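Local coordinates for Lactamase_B domain-containing protein (Bacillus lehensis G1, PDB 7EV5) that probably acts as a dizinc hydrolase of the metallo-beta-lactamase fold, a promiscuous dual-activity enzyme resembling B3 beta-lactamases and glyoxalase II, at residues V74-E85 with I100-T111. Sequence-based numbering, arbitrary orientation.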
# COMPACT_ATOMS: atom_id res chain seq x y z
N VAL A 74 -12.68 -0.36 -3.72
CA VAL A 74 -11.57 -0.63 -2.82
C VAL A 74 -11.12 -2.07 -3.04
O VAL A 74 -11.93 -3.00 -2.96
CB VAL A 74 -11.99 -0.43 -1.35
CG1 VAL A 74 -10.87 -0.87 -0.39
CG2 VAL A 74 -12.39 1.02 -1.11
N TYR A 75 -9.82 -2.25 -3.29
CA TYR A 75 -9.21 -3.57 -3.48
C TYR A 75 -8.36 -3.94 -2.27
O TYR A 75 -7.55 -3.12 -1.80
CB TYR A 75 -8.30 -3.57 -4.72
CG TYR A 75 -9.02 -3.55 -6.05
CD1 TYR A 75 -9.00 -4.67 -6.88
CD2 TYR A 75 -9.71 -2.42 -6.47
CE1 TYR A 75 -9.66 -4.66 -8.10
CE2 TYR A 75 -10.38 -2.41 -7.69
CZ TYR A 75 -10.34 -3.53 -8.49
OH TYR A 75 -11.00 -3.47 -9.70
N LEU A 76 -8.50 -5.18 -1.79
CA LEU A 76 -7.77 -5.66 -0.62
C LEU A 76 -7.66 -7.17 -0.71
O LEU A 76 -8.57 -7.84 -1.22
CB LEU A 76 -8.52 -5.27 0.66
CG LEU A 76 -7.97 -5.78 2.00
CD1 LEU A 76 -6.60 -5.19 2.31
CD2 LEU A 76 -8.94 -5.43 3.12
N HIS A 77 -6.55 -7.72 -0.21
CA HIS A 77 -6.39 -9.17 -0.19
C HIS A 77 -7.38 -9.82 0.77
O HIS A 77 -7.62 -9.34 1.89
CB HIS A 77 -4.97 -9.56 0.21
CG HIS A 77 -4.63 -10.97 -0.13
ND1 HIS A 77 -5.03 -12.04 0.65
CD2 HIS A 77 -4.00 -11.50 -1.21
CE1 HIS A 77 -4.62 -13.17 0.08
NE2 HIS A 77 -4.00 -12.86 -1.05
N THR A 78 -7.95 -10.95 0.33
CA THR A 78 -8.98 -11.65 1.10
C THR A 78 -8.50 -12.04 2.50
O THR A 78 -9.32 -12.13 3.43
CB THR A 78 -9.48 -12.87 0.32
OG1 THR A 78 -10.71 -13.32 0.88
CG2 THR A 78 -8.46 -14.01 0.33
N LYS A 79 -7.20 -12.26 2.68
CA LYS A 79 -6.74 -12.67 4.00
C LYS A 79 -6.95 -11.59 5.06
O LYS A 79 -6.96 -11.91 6.25
CB LYS A 79 -5.29 -13.13 3.96
CG LYS A 79 -5.11 -14.52 3.38
CD LYS A 79 -3.65 -14.76 3.01
CE LYS A 79 -3.45 -16.11 2.33
NZ LYS A 79 -4.12 -17.20 3.09
N GLU A 80 -7.12 -10.33 4.64
CA GLU A 80 -7.37 -9.23 5.57
C GLU A 80 -8.76 -8.63 5.41
O GLU A 80 -9.00 -7.52 5.89
CB GLU A 80 -6.27 -8.17 5.46
CG GLU A 80 -4.94 -8.67 6.00
CD GLU A 80 -3.79 -7.71 5.75
OE1 GLU A 80 -4.04 -6.52 5.51
OE2 GLU A 80 -2.63 -8.16 5.81
N ARG A 81 -9.69 -9.35 4.78
CA ARG A 81 -11.00 -8.79 4.48
C ARG A 81 -11.76 -8.36 5.73
O ARG A 81 -12.53 -7.39 5.68
CB ARG A 81 -11.83 -9.78 3.66
CG ARG A 81 -12.25 -11.06 4.38
CD ARG A 81 -13.15 -11.93 3.46
NE ARG A 81 -13.40 -13.26 4.00
CZ ARG A 81 -14.48 -13.60 4.71
NH1 ARG A 81 -15.41 -12.70 4.99
NH2 ARG A 81 -14.60 -14.85 5.14
N HIS A 82 -11.55 -9.04 6.86
CA HIS A 82 -12.21 -8.66 8.10
C HIS A 82 -11.53 -7.49 8.80
O HIS A 82 -12.10 -6.94 9.75
CB HIS A 82 -12.21 -9.83 9.09
CG HIS A 82 -12.96 -11.03 8.61
ND1 HIS A 82 -14.30 -10.99 8.28
CD2 HIS A 82 -12.56 -12.31 8.40
CE1 HIS A 82 -14.69 -12.19 7.89
NE2 HIS A 82 -13.65 -13.01 7.95
N TRP A 83 -10.33 -7.10 8.36
CA TRP A 83 -9.57 -6.11 9.12
C TRP A 83 -10.10 -4.69 8.95
O TRP A 83 -9.90 -3.86 9.84
CB TRP A 83 -8.11 -6.13 8.67
CG TRP A 83 -7.34 -7.33 9.14
CD1 TRP A 83 -7.84 -8.55 9.47
CD2 TRP A 83 -5.93 -7.41 9.31
NE1 TRP A 83 -6.82 -9.40 9.85
CE2 TRP A 83 -5.63 -8.71 9.77
CE3 TRP A 83 -4.89 -6.49 9.14
CZ2 TRP A 83 -4.32 -9.13 10.04
CZ3 TRP A 83 -3.59 -6.91 9.41
CH2 TRP A 83 -3.33 -8.22 9.86
N LEU A 84 -10.74 -4.38 7.83
CA LEU A 84 -11.17 -3.01 7.58
C LEU A 84 -12.15 -2.54 8.65
O LEU A 84 -12.07 -1.40 9.12
CB LEU A 84 -11.83 -2.91 6.21
CG LEU A 84 -10.90 -3.07 5.01
CD1 LEU A 84 -11.74 -2.96 3.74
CD2 LEU A 84 -9.76 -2.05 5.00
N GLU A 85 -13.07 -3.41 9.05
CA GLU A 85 -14.17 -3.02 9.91
C GLU A 85 -13.97 -3.45 11.35
O GLU A 85 -14.85 -3.19 12.18
CB GLU A 85 -15.46 -3.64 9.38
CG GLU A 85 -15.90 -3.08 8.04
CD GLU A 85 -16.93 -3.95 7.37
OE1 GLU A 85 -16.55 -5.00 6.82
OE2 GLU A 85 -18.13 -3.60 7.40
N ILE A 100 -10.10 2.54 14.67
CA ILE A 100 -10.14 3.09 13.32
C ILE A 100 -10.69 1.99 12.42
O ILE A 100 -10.23 0.85 12.50
CB ILE A 100 -8.74 3.53 12.86
CG1 ILE A 100 -8.27 4.71 13.72
CG2 ILE A 100 -8.75 3.90 11.38
CD1 ILE A 100 -6.83 5.08 13.54
N THR A 101 -11.69 2.33 11.62
CA THR A 101 -12.40 1.33 10.82
C THR A 101 -12.96 1.99 9.57
O THR A 101 -13.13 3.21 9.50
CB THR A 101 -13.61 0.77 11.57
OG1 THR A 101 -14.46 1.85 11.96
CG2 THR A 101 -13.20 -0.05 12.79
N THR A 102 -13.28 1.15 8.58
CA THR A 102 -14.21 1.54 7.53
C THR A 102 -15.62 1.13 7.94
O THR A 102 -15.83 0.38 8.89
CB THR A 102 -13.85 0.89 6.19
OG1 THR A 102 -14.06 -0.52 6.29
CG2 THR A 102 -12.40 1.18 5.81
N ALA A 103 -16.59 1.65 7.20
CA ALA A 103 -17.99 1.33 7.44
C ALA A 103 -18.52 0.26 6.50
O ALA A 103 -19.65 -0.21 6.68
CB ALA A 103 -18.86 2.60 7.32
N LYS A 104 -17.73 -0.14 5.50
CA LYS A 104 -18.11 -1.10 4.48
C LYS A 104 -16.89 -1.96 4.18
O LYS A 104 -15.76 -1.47 4.25
CB LYS A 104 -18.50 -0.38 3.18
CG LYS A 104 -19.78 0.45 3.27
CD LYS A 104 -20.04 1.16 1.95
CE LYS A 104 -21.31 1.99 2.00
NZ LYS A 104 -21.62 2.64 0.69
N PRO A 105 -17.09 -3.24 3.85
CA PRO A 105 -15.97 -4.09 3.43
C PRO A 105 -15.45 -3.66 2.07
O PRO A 105 -16.05 -2.86 1.35
CB PRO A 105 -16.57 -5.49 3.38
CG PRO A 105 -18.05 -5.28 3.16
CD PRO A 105 -18.38 -3.97 3.86
N ALA A 106 -14.30 -4.23 1.70
CA ALA A 106 -13.75 -4.00 0.37
C ALA A 106 -14.71 -4.55 -0.67
O ALA A 106 -15.41 -5.55 -0.43
CB ALA A 106 -12.39 -4.70 0.23
N ASP A 107 -14.76 -3.91 -1.83
CA ASP A 107 -15.66 -4.45 -2.84
C ASP A 107 -14.95 -5.26 -3.91
O ASP A 107 -15.63 -5.83 -4.78
CB ASP A 107 -16.62 -3.40 -3.42
CG ASP A 107 -15.92 -2.17 -3.92
OD1 ASP A 107 -16.60 -1.14 -4.12
OD2 ASP A 107 -14.71 -2.24 -4.13
N HIS A 108 -13.64 -5.42 -3.82
CA HIS A 108 -12.87 -6.32 -4.67
C HIS A 108 -11.85 -7.00 -3.78
O HIS A 108 -11.10 -6.31 -3.08
CB HIS A 108 -12.14 -5.53 -5.76
CG HIS A 108 -13.02 -5.07 -6.89
ND1 HIS A 108 -13.82 -3.95 -6.82
CD2 HIS A 108 -13.20 -5.59 -8.12
CE1 HIS A 108 -14.46 -3.81 -7.96
NE2 HIS A 108 -14.10 -4.78 -8.77
N LEU A 109 -11.82 -8.33 -3.78
CA LEU A 109 -10.93 -9.10 -2.92
C LEU A 109 -9.91 -9.85 -3.76
O LEU A 109 -10.28 -10.65 -4.63
CB LEU A 109 -11.70 -10.08 -2.04
CG LEU A 109 -12.69 -9.45 -1.06
CD1 LEU A 109 -13.47 -10.54 -0.33
CD2 LEU A 109 -11.96 -8.56 -0.07
N LEU A 110 -8.63 -9.60 -3.48
CA LEU A 110 -7.52 -10.23 -4.17
C LEU A 110 -7.17 -11.58 -3.53
O LEU A 110 -7.35 -11.79 -2.33
CB LEU A 110 -6.29 -9.32 -4.11
CG LEU A 110 -6.45 -7.98 -4.83
CD1 LEU A 110 -5.42 -6.98 -4.33
CD2 LEU A 110 -6.38 -8.16 -6.33
N THR A 111 -6.67 -12.49 -4.37
CA THR A 111 -6.17 -13.78 -3.90
C THR A 111 -4.82 -14.08 -4.52
O THR A 111 -3.78 -13.71 -3.97
CB THR A 111 -7.16 -14.91 -4.23
OG1 THR A 111 -7.58 -14.81 -5.60
CG2 THR A 111 -8.36 -14.83 -3.33
O HOH W 1 -13.31 -6.48 3.13
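Tyr75 and His108 turn their rings the same way: in each, CG lies opposite the carbonyl carbon (chi1 -73° and -77°), and because the two residues pair across parallel strands on one face of the sheet, the side chains run alongside one another. The rings form an offset stack with centroids 4.2 Å apart, and His108 CB sits over the tyrosine face, a CH-pi contact. Beneath them the backbone ladder climbs from His108 N to Val74 O, through Leu76 N to His108 O and Leu110 N to Leu76 O, and ends with Thr78 N on Leu110 O (2.9 Å). At the start of the ladder, in one of its two modelled conformers, Asp107 takes Val74 N on the syn side of OD2 (2.8 Å), tilted out of the carboxylate plane; the bond is therefore partly doubtful. At the far end the His77 ring lies with one face over Leu110 O; its ND1 accepts from Lys79 N, and NE2 gives a weak bond to Thr111 O.

Beyond the strands, Leu84 O takes Thr102 N at 2.9 Å, while Leu84 CD1 and Leu76 CB converge on Ala106 CB. A water bridges Arg81 O and Ala106 N.

This is the beta-alpha-beta unit of strand 74-77, helix 92-96 and strand 108-110, the last being the outer strand of one sheet of the metallo-beta-lactamase fold. Strand 46-51 flanks 74-77 on its other side, and helix 63-70 packs against Val74 and Thr102.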